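Local coordinates for probable TonB-dependent siderophore receptor PirA (Acinetobacter baumannii, PDB 5FR8), which probably takes part in the first step of iron uptake across the outer membrane by binding ferric siderophores, possibly including ferric enterobactin, at residues Met408-Asn420 with Val430-Gly442. Sequence-based numbering, arbitrary orientation.
Sequences MESRIASAYIEDN and VLGLRFDDHSKSG
Ser414 and Asp436, a non-hydrogen-bonded antiparallel pair, meet through a hydroxyl and a carboxylate: Ser414 OG donates to Asp436 OD1 (3.0 Å), approaching its anti side somewhat out of the carboxylate plane. The same oxygen takes Arg434 NE (2.7 Å) on its syn lone pair, in a nearly straight salt bridge, so two donors fix the carboxylate's position. The guanidinium comes to lie beside Ser414 because Arg434, with CG trans to the main-chain nitrogen (chi1 -160°), runs out extended from CG to NE past Tyr416, whose CB packs on Arg434 CG at 3.8 Å.

Pairs such as Ala415 with Phe435 and Ile417 with Leu433 supply the backbone bonds that zip strands 407-422 and 427-438 into an antiparallel beta hairpin of the receptor's barrel wall. At the end away from the connecting turn Ser439 N still reaches Arg411 O (2.7 Å), while Ser439 CB lies over one face of the Arg411 guanidinium and a weak bond links Ser410 OG to His438 NE2.

Around this hairpin, Glu373 on strand 365-380 gives Arg434 a second carboxylate, and Glu418 pairs with Arg145 of the plug domain. Strand 365-380 continues the barrel wall beyond 407-422, and strand 442-454 beyond 427-438, while helix 31-34 packs against Glu418, Asn420 and Val430.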
loop_
_atom_site.group_PDB
_atom_site.type_symbol
_atom_site.label_atom_id
_atom_site.label_comp_id
_atom_site.label_asym_id
_atom_site.label_seq_id
_atom_site.Cartn_x
_atom_site.Cartn_y
_atom_site.Cartn_z
ATOM N N MET A 408 22.336 5.777 1.060
ATOM C CA MET A 408 21.769 5.422 2.348
ATOM C C MET A 408 21.743 3.901 2.527
ATOM O O MET A 408 21.422 3.172 1.573
ATOM C CB MET A 408 20.360 6.008 2.426
ATOM C CG MET A 408 20.370 7.527 2.556
ATOM S SD MET A 408 18.957 8.359 1.802
ATOM C CE MET A 408 19.560 8.714 0.154
ATOM N N GLU A 409 22.087 3.437 3.738
ATOM C CA GLU A 409 22.090 2.000 4.105
ATOM C C GLU A 409 21.057 1.733 5.177
ATOM O O GLU A 409 20.862 2.571 6.056
ATOM C CB GLU A 409 23.456 1.539 4.696
ATOM C CG GLU A 409 24.558 1.320 3.679
ATOM C CD GLU A 409 25.399 0.073 3.948
ATOM O OE1 GLU A 409 24.850 -0.927 4.459
ATOM O OE2 GLU A 409 26.614 0.071 3.627
ATOM N N SER A 410 20.466 0.538 5.150
ATOM C CA SER A 410 19.578 0.058 6.231
ATOM C C SER A 410 19.747 -1.441 6.426
ATOM O O SER A 410 19.829 -2.197 5.458
ATOM C CB SER A 410 18.133 0.351 5.879
ATOM O OG SER A 410 17.324 0.209 6.993
ATOM N N ARG A 411 19.822 -1.876 7.678
ATOM C CA ARG A 411 19.945 -3.296 7.969
ATOM C C ARG A 411 19.039 -3.656 9.142
ATOM O O ARG A 411 19.005 -2.963 10.169
ATOM C CB ARG A 411 21.390 -3.670 8.268
ATOM C CG ARG A 411 22.307 -3.623 7.053
ATOM C CD ARG A 411 23.787 -3.911 7.352
ATOM N NE ARG A 411 24.361 -3.081 8.413
ATOM C CZ ARG A 411 24.569 -1.762 8.344
ATOM N NH1 ARG A 411 24.232 -1.048 7.256
ATOM N NH2 ARG A 411 25.107 -1.144 9.395
ATOM N N ILE A 412 18.284 -4.736 8.964
ATOM C CA ILE A 412 17.441 -5.272 10.014
ATOM C C ILE A 412 17.770 -6.724 10.179
ATOM O O ILE A 412 17.708 -7.480 9.213
ATOM C CB ILE A 412 15.940 -5.197 9.686
ATOM C CG1 ILE A 412 15.495 -3.741 9.493
ATOM C CG2 ILE A 412 15.143 -5.832 10.823
ATOM C CD1 ILE A 412 14.021 -3.567 9.210
ATOM N N ALA A 413 18.131 -7.101 11.399
ATOM C CA ALA A 413 18.314 -8.482 11.734
ATOM C C ALA A 413 17.245 -8.875 12.740
ATOM O O ALA A 413 17.000 -8.148 13.711
ATOM C CB ALA A 413 19.687 -8.694 12.315
ATOM N N SER A 414 16.600 -10.018 12.496
ATOM C CA SER A 414 15.413 -10.411 13.250
ATOM C C SER A 414 15.433 -11.886 13.576
ATOM O O SER A 414 15.938 -12.689 12.815
ATOM C CB SER A 414 14.151 -10.116 12.429
ATOM O OG SER A 414 14.221 -8.840 11.807
ATOM N N ALA A 415 14.867 -12.238 14.718
ATOM C CA ALA A 415 14.566 -13.634 15.057
ATOM C C ALA A 415 13.221 -13.699 15.800
ATOM O O ALA A 415 12.812 -12.729 16.461
ATOM C CB ALA A 415 15.658 -14.227 15.924
ATOM N N TYR A 416 12.535 -14.833 15.693
ATOM C CA TYR A 416 11.227 -14.970 16.321
ATOM C C TYR A 416 10.930 -16.411 16.718
ATOM O O TYR A 416 11.505 -17.361 16.177
ATOM C CB TYR A 416 10.150 -14.444 15.392
ATOM C CG TYR A 416 10.146 -15.082 14.013
ATOM C CD1 TYR A 416 10.965 -14.602 12.978
ATOM C CD2 TYR A 416 9.302 -16.138 13.733
ATOM C CE1 TYR A 416 10.941 -15.176 11.722
ATOM C CE2 TYR A 416 9.281 -16.725 12.492
ATOM C CZ TYR A 416 10.095 -16.235 11.492
ATOM O OH TYR A 416 10.051 -16.835 10.261
ATOM N N ILE A 417 10.030 -16.557 17.680
ATOM C CA ILE A 417 9.578 -17.878 18.117
ATOM C C ILE A 417 8.062 -17.855 18.280
ATOM O O ILE A 417 7.479 -16.832 18.642
ATOM C CB ILE A 417 10.255 -18.312 19.420
ATOM C CG1 ILE A 417 9.763 -19.693 19.830
ATOM C CG2 ILE A 417 9.959 -17.317 20.526
ATOM C CD1 ILE A 417 10.675 -20.406 20.818
ATOM N N GLU A 418 7.432 -18.976 17.972
ATOM C CA GLU A 418 5.986 -19.032 17.859
ATOM C C GLU A 418 5.459 -20.407 18.208
ATOM O O GLU A 418 5.994 -21.424 17.751
ATOM C CB GLU A 418 5.562 -18.733 16.440
ATOM C CG GLU A 418 5.546 -17.269 16.084
ATOM C CD GLU A 418 4.970 -17.063 14.703
ATOM O OE1 GLU A 418 5.144 -17.989 13.870
ATOM O OE2 GLU A 418 4.338 -16.007 14.474
ATOM N N ASP A 419 4.391 -20.433 18.999
ATOM C CA ASP A 419 3.787 -21.681 19.406
ATOM C C ASP A 419 2.292 -21.667 19.068
ATOM O O ASP A 419 1.592 -20.716 19.387
ATOM C CB ASP A 419 4.011 -21.877 20.908
ATOM C CG ASP A 419 4.146 -23.334 21.309
ATOM O OD1 ASP A 419 3.866 -24.245 20.504
ATOM O OD2 ASP A 419 4.537 -23.563 22.463
ATOM N N ASN A 420 1.822 -22.722 18.406
ATOM C CA ASN A 420 0.398 -22.978 18.296
ATOM C C ASN A 420 0.003 -24.139 19.212
ATOM O O ASN A 420 0.372 -25.309 18.980
ATOM C CB ASN A 420 -0.029 -23.258 16.858
ATOM C CG ASN A 420 -1.502 -23.595 16.756
ATOM O OD1 ASN A 420 -2.228 -23.535 17.756
ATOM N ND2 ASN A 420 -1.960 -23.943 15.559
ATOM N N VAL A 430 -2.255 -19.050 20.074
ATOM C CA VAL A 430 -0.932 -18.768 19.490
ATOM C C VAL A 430 -0.164 -17.736 20.318
ATOM O O VAL A 430 -0.670 -16.631 20.615
ATOM C CB VAL A 430 -1.048 -18.204 18.053
ATOM C CG1 VAL A 430 0.325 -17.885 17.477
ATOM C CG2 VAL A 430 -1.791 -19.169 17.146
ATOM N N LEU A 431 1.068 -18.105 20.663
ATOM C CA LEU A 431 1.966 -17.249 21.427
ATOM C C LEU A 431 3.204 -17.008 20.632
ATOM O O LEU A 431 3.971 -17.942 20.422
ATOM C CB LEU A 431 2.407 -17.935 22.706
ATOM C CG LEU A 431 1.385 -17.969 23.812
ATOM C CD1 LEU A 431 1.771 -19.025 24.846
ATOM C CD2 LEU A 431 1.294 -16.574 24.405
ATOM N N GLY A 432 3.421 -15.760 20.225
ATOM C CA GLY A 432 4.608 -15.384 19.469
ATOM C C GLY A 432 5.390 -14.224 20.059
ATOM O O GLY A 432 4.848 -13.380 20.750
ATOM N N LEU A 433 6.687 -14.205 19.776
ATOM C CA LEU A 433 7.559 -13.104 20.159
ATOM C C LEU A 433 8.524 -12.834 19.008
ATOM O O LEU A 433 9.080 -13.759 18.414
ATOM C CB LEU A 433 8.338 -13.455 21.423
ATOM C CG LEU A 433 9.265 -12.382 21.996
ATOM C CD1 LEU A 433 8.532 -11.076 22.264
ATOM C CD2 LEU A 433 9.897 -12.889 23.276
ATOM N N ARG A 434 8.697 -11.566 18.672
ATOM C CA ARG A 434 9.574 -11.196 17.581
ATOM C C ARG A 434 10.576 -10.147 18.062
ATOM O O ARG A 434 10.206 -9.152 18.681
ATOM C CB ARG A 434 8.783 -10.664 16.388
ATOM C CG ARG A 434 9.569 -10.724 15.090
ATOM C CD ARG A 434 9.164 -9.648 14.102
ATOM N NE ARG A 434 10.156 -9.489 13.039
ATOM C CZ ARG A 434 10.087 -10.079 11.857
ATOM N NH1 ARG A 434 9.068 -10.882 11.557
ATOM N NH2 ARG A 434 11.045 -9.861 10.971
ATOM N N PHE A 435 11.849 -10.398 17.784
ATOM C CA PHE A 435 12.924 -9.474 18.089
ATOM C C PHE A 435 13.404 -8.856 16.806
ATOM O O PHE A 435 13.630 -9.569 15.827
ATOM C CB PHE A 435 14.080 -10.244 18.710
ATOM C CG PHE A 435 15.293 -9.411 18.972
ATOM C CD1 PHE A 435 15.350 -8.588 20.085
ATOM C CD2 PHE A 435 16.384 -9.468 18.120
ATOM C CE1 PHE A 435 16.467 -7.825 20.330
ATOM C CE2 PHE A 435 17.514 -8.718 18.366
ATOM C CZ PHE A 435 17.552 -7.894 19.476
ATOM N N ASP A 436 13.564 -7.538 16.807
ATOM C CA ASP A 436 14.027 -6.814 15.610
ATOM C C ASP A 436 15.146 -5.844 15.972
ATOM O O ASP A 436 15.035 -5.126 16.959
ATOM C CB ASP A 436 12.882 -6.037 14.964
ATOM C CG ASP A 436 11.782 -6.940 14.454
ATOM O OD1 ASP A 436 11.974 -7.511 13.336
ATOM O OD2 ASP A 436 10.747 -7.076 15.184
ATOM N N ASP A 437 16.224 -5.841 15.192
ATOM C CA ASP A 437 17.339 -4.954 15.458
ATOM C C ASP A 437 17.694 -4.245 14.174
ATOM O O ASP A 437 18.155 -4.865 13.221
ATOM C CB ASP A 437 18.540 -5.732 15.979
ATOM C CG ASP A 437 19.665 -4.831 16.502
ATOM O OD1 ASP A 437 19.438 -3.659 16.835
ATOM O OD2 ASP A 437 20.800 -5.323 16.607
ATOM N N HIS A 438 17.468 -2.938 14.173
ATOM C CA HIS A 438 17.672 -2.104 13.019
ATOM C C HIS A 438 18.948 -1.232 13.145
ATOM O O HIS A 438 19.259 -0.713 14.212
ATOM C CB HIS A 438 16.435 -1.242 12.875
ATOM C CG HIS A 438 16.560 -0.178 11.846
ATOM N ND1 HIS A 438 16.186 1.122 12.087
ATOM C CD2 HIS A 438 17.015 -0.218 10.570
ATOM C CE1 HIS A 438 16.403 1.842 10.997
ATOM N NE2 HIS A 438 16.905 1.053 10.063
ATOM N N SER A 439 19.700 -1.092 12.056
ATOM C CA SER A 439 21.024 -0.462 12.115
ATOM C C SER A 439 21.005 0.978 12.625
ATOM O O SER A 439 21.984 1.420 13.206
ATOM C CB SER A 439 21.728 -0.522 10.746
ATOM O OG SER A 439 21.274 0.486 9.843
ATOM N N LYS A 440 19.917 1.713 12.406
ATOM C CA LYS A 440 19.789 3.070 12.954
ATOM C C LYS A 440 18.951 3.140 14.234
ATOM O O LYS A 440 19.343 3.830 15.177
ATOM C CB LYS A 440 19.158 4.015 11.940
ATOM C CG LYS A 440 20.089 4.558 10.876
ATOM C CD LYS A 440 20.493 3.473 9.879
ATOM C CE LYS A 440 21.456 4.005 8.829
ATOM N NZ LYS A 440 20.853 5.238 8.268
ATOM N N SER A 441 17.807 2.451 14.273
ATOM C CA SER A 441 16.809 2.728 15.312
ATOM C C SER A 441 17.019 1.962 16.628
ATOM O O SER A 441 16.492 2.367 17.653
ATOM C CB SER A 441 15.372 2.516 14.794
ATOM O OG SER A 441 14.948 1.163 14.914
ATOM N N GLY A 442 17.767 0.863 16.600
ATOM C CA GLY A 442 17.946 0.016 17.778
ATOM C C GLY A 442 17.167 -1.283 17.699
ATOM O O GLY A 442 16.643 -1.642 16.639
#